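Hyaluronidase (Thermobaculum terrenum, PDB 5DIY) probably removes O-linked N-acetylglucosamine from its substrates, as a family 84 glycoside hydrolase built on a TIM barrel. Local coordinates at residues C[221-226]-C[255-260]. Numbering follows the deposited sequence.
Sequences WDNYPV and YANPMA. With NAG (2-acetamido-2-deoxy-beta-D-glucopyranose), chain E.
Asp222 N bonds to Tyr255 O (2.8 Å, 164° at the hydrogen) and Asn257 N to Asp222 O (2.9 Å), pairing the seventh and eighth parallel strands of a TIM barrel at their C-terminal ends. A third bond, Val226 N to Asn257 O, carries the pairing into the loops, past the cis peptide before Pro225, and Val226 CG1 packs tightly there, 3.0 Å from Pro258 O. Alongside these bonds the contact turns to looser apolar packing, Pro225 CG 4.3 Å from Pro258 CB and Pro225 CB 4.0 Å from Met259 CG. At the barrel mouth lies the sugar. With CG anti to the backbone N (chi1 -180°), the indole of Trp221 reaches in beneath the acetyl methyl, and NAG C8 stands 3.4 Å above the ring centre. Asn257 ND2 lies in the ring plane at its edge, 3.7 Å from Trp221 NE1, the amide turned 81° from the indole. Losing the indole to an alanine here is likely to open a gap under the acetyl methyl and leave the Asn257 amide without its edge neighbour. Asn257 binds N-acetyl-D-glucosamine: OD1 accepts a hydrogen bond from Gly12 N, which probably sets the turn of the amide, while ND2 faces the sugar, 3.1 Å from NAG O4.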
loop_
_atom_site.group_PDB
_atom_site.type_symbol
_atom_site.label_atom_id
_atom_site.label_comp_id
_atom_site.label_asym_id
_atom_site.label_seq_id
_atom_site.Cartn_x
_atom_site.Cartn_y
_atom_site.Cartn_z
ATOM N N TRP C 221 4.717 4.383 -11.607
ATOM C CA TRP C 221 4.139 4.845 -10.351
ATOM C C TRP C 221 3.676 3.554 -9.700
ATOM O O TRP C 221 2.610 3.050 -10.022
ATOM C CB TRP C 221 2.951 5.780 -10.632
ATOM C CG TRP C 221 2.236 6.361 -9.435
ATOM C CD1 TRP C 221 1.963 5.749 -8.238
ATOM C CD2 TRP C 221 1.668 7.673 -9.344
ATOM N NE1 TRP C 221 1.282 6.603 -7.416
ATOM C CE2 TRP C 221 1.083 7.789 -8.065
ATOM C CE3 TRP C 221 1.606 8.765 -10.217
ATOM C CZ2 TRP C 221 0.444 8.953 -7.634
ATOM C CZ3 TRP C 221 0.966 9.922 -9.793
ATOM C CH2 TRP C 221 0.395 10.007 -8.509
ATOM N N ASP C 222 4.477 3.004 -8.796
ATOM C CA ASP C 222 4.165 1.704 -8.223
ATOM C C ASP C 222 3.455 1.907 -6.887
ATOM O O ASP C 222 4.046 2.425 -5.934
ATOM C CB ASP C 222 5.434 0.862 -8.068
ATOM C CG ASP C 222 5.159 -0.633 -8.129
ATOM O OD1 ASP C 222 3.981 -1.045 -8.101
ATOM O OD2 ASP C 222 6.131 -1.413 -8.226
ATOM N N ASN C 223 2.188 1.504 -6.826
ATOM C CA ASN C 223 1.345 1.725 -5.653
ATOM C C ASN C 223 1.528 0.624 -4.618
ATOM O O ASN C 223 0.616 -0.163 -4.348
ATOM C CB ASN C 223 -0.134 1.844 -6.057
ATOM C CG ASN C 223 -0.468 3.176 -6.693
ATOM O OD1 ASN C 223 -0.972 3.231 -7.810
ATOM N ND2 ASN C 223 -0.240 4.250 -5.971
ATOM N N TYR C 224 2.731 0.584 -4.060
ATOM C CA TYR C 224 3.069 -0.243 -2.916
ATOM C C TYR C 224 4.244 0.478 -2.233
ATOM O O TYR C 224 5.173 0.888 -2.941
ATOM C CB TYR C 224 3.468 -1.670 -3.342
ATOM C CG TYR C 224 3.684 -2.552 -2.136
ATOM C CD1 TYR C 224 2.601 -3.175 -1.497
ATOM C CD2 TYR C 224 4.951 -2.707 -1.584
ATOM C CE1 TYR C 224 2.789 -3.949 -0.357
ATOM C CE2 TYR C 224 5.148 -3.489 -0.458
ATOM C CZ TYR C 224 4.064 -4.100 0.157
ATOM O OH TYR C 224 4.278 -4.853 1.282
ATOM N N PRO C 225 4.245 0.646 -0.901
ATOM C CA PRO C 225 3.308 0.029 0.052
ATOM C C PRO C 225 1.991 0.769 0.370
ATOM O O PRO C 225 1.303 0.340 1.280
ATOM C CB PRO C 225 4.163 -0.075 1.329
ATOM C CG PRO C 225 5.115 1.057 1.216
ATOM C CD PRO C 225 5.485 1.075 -0.236
ATOM N N VAL C 226 1.629 1.833 -0.353
ATOM C CA VAL C 226 0.400 2.608 -0.041
ATOM C C VAL C 226 -0.748 1.796 0.528
ATOM O O VAL C 226 -1.150 0.806 -0.073
ATOM C CB VAL C 226 -0.281 3.327 -1.244
ATOM C CG1 VAL C 226 -0.046 4.807 -1.203
ATOM C CG2 VAL C 226 0.047 2.703 -2.596
ATOM N N TYR C 255 8.874 5.033 -9.205
ATOM C CA TYR C 255 8.560 5.732 -7.960
ATOM C C TYR C 255 7.558 4.905 -7.139
ATOM O O TYR C 255 6.486 4.553 -7.640
ATOM C CB TYR C 255 7.963 7.109 -8.251
ATOM C CG TYR C 255 8.931 8.113 -8.831
ATOM C CD1 TYR C 255 9.275 8.076 -10.183
ATOM C CD2 TYR C 255 9.485 9.118 -8.035
ATOM C CE1 TYR C 255 10.152 9.003 -10.726
ATOM C CE2 TYR C 255 10.365 10.052 -8.566
ATOM C CZ TYR C 255 10.693 9.994 -9.914
ATOM O OH TYR C 255 11.559 10.916 -10.447
ATOM N N ALA C 256 7.908 4.617 -5.886
ATOM C CA ALA C 256 7.020 3.891 -4.977
ATOM C C ALA C 256 6.136 4.875 -4.229
ATOM O O ALA C 256 6.646 5.813 -3.616
ATOM C CB ALA C 256 7.830 3.067 -3.991
ATOM N N ASN C 257 4.820 4.677 -4.292
ATOM C CA ASN C 257 3.888 5.418 -3.442
ATOM C C ASN C 257 3.784 4.720 -2.067
ATOM O O ASN C 257 3.245 3.610 -1.980
ATOM C CB ASN C 257 2.504 5.533 -4.105
ATOM C CG ASN C 257 1.639 6.628 -3.491
ATOM O OD1 ASN C 257 2.101 7.430 -2.682
ATOM N ND2 ASN C 257 0.378 6.667 -3.874
ATOM N N PRO C 258 4.305 5.358 -0.997
ATOM C CA PRO C 258 4.359 4.704 0.310
ATOM C C PRO C 258 3.110 4.899 1.163
ATOM O O PRO C 258 2.138 5.515 0.729
ATOM C CB PRO C 258 5.568 5.376 0.964
ATOM C CG PRO C 258 5.555 6.758 0.401
ATOM C CD PRO C 258 4.868 6.718 -0.927
ATOM N N MET C 259 3.141 4.363 2.377
ATOM C CA MET C 259 2.048 4.555 3.328
ATOM C C MET C 259 2.134 5.940 3.953
ATOM O O MET C 259 3.220 6.530 4.043
ATOM C CB MET C 259 2.098 3.493 4.433
ATOM C CG MET C 259 1.980 2.061 3.930
ATOM S SD MET C 259 1.902 0.852 5.263
ATOM C CE MET C 259 3.638 0.691 5.649
ATOM N N ALA C 260 0.994 6.441 4.414
ATOM C CA ALA C 260 0.968 7.637 5.274
ATOM C C ALA C 260 1.711 7.426 6.618
ATOM O O ALA C 260 1.935 8.388 7.348
ATOM C CB ALA C 260 -0.464 8.080 5.520
HETATM C C1 NAG E . -4.844 6.130 -7.162
HETATM C C2 NAG E . -4.029 7.435 -7.063
HETATM C C3 NAG E . -3.069 7.488 -5.871
HETATM C C4 NAG E . -3.553 6.576 -4.756
HETATM C C5 NAG E . -3.559 5.146 -5.272
HETATM C C6 NAG E . -4.045 4.132 -4.225
HETATM C C7 NAG E . -2.431 6.944 -8.888
HETATM C C8 NAG E . -1.849 7.473 -10.169
HETATM N N2 NAG E . -3.341 7.733 -8.315
HETATM O O3 NAG E . -2.975 8.840 -5.410
HETATM O O4 NAG E . -2.665 6.645 -3.641
HETATM O O5 NAG E . -4.288 4.992 -6.494
HETATM O O6 NAG E . -5.322 4.486 -3.688
HETATM O O7 NAG E . -2.090 5.864 -8.424
#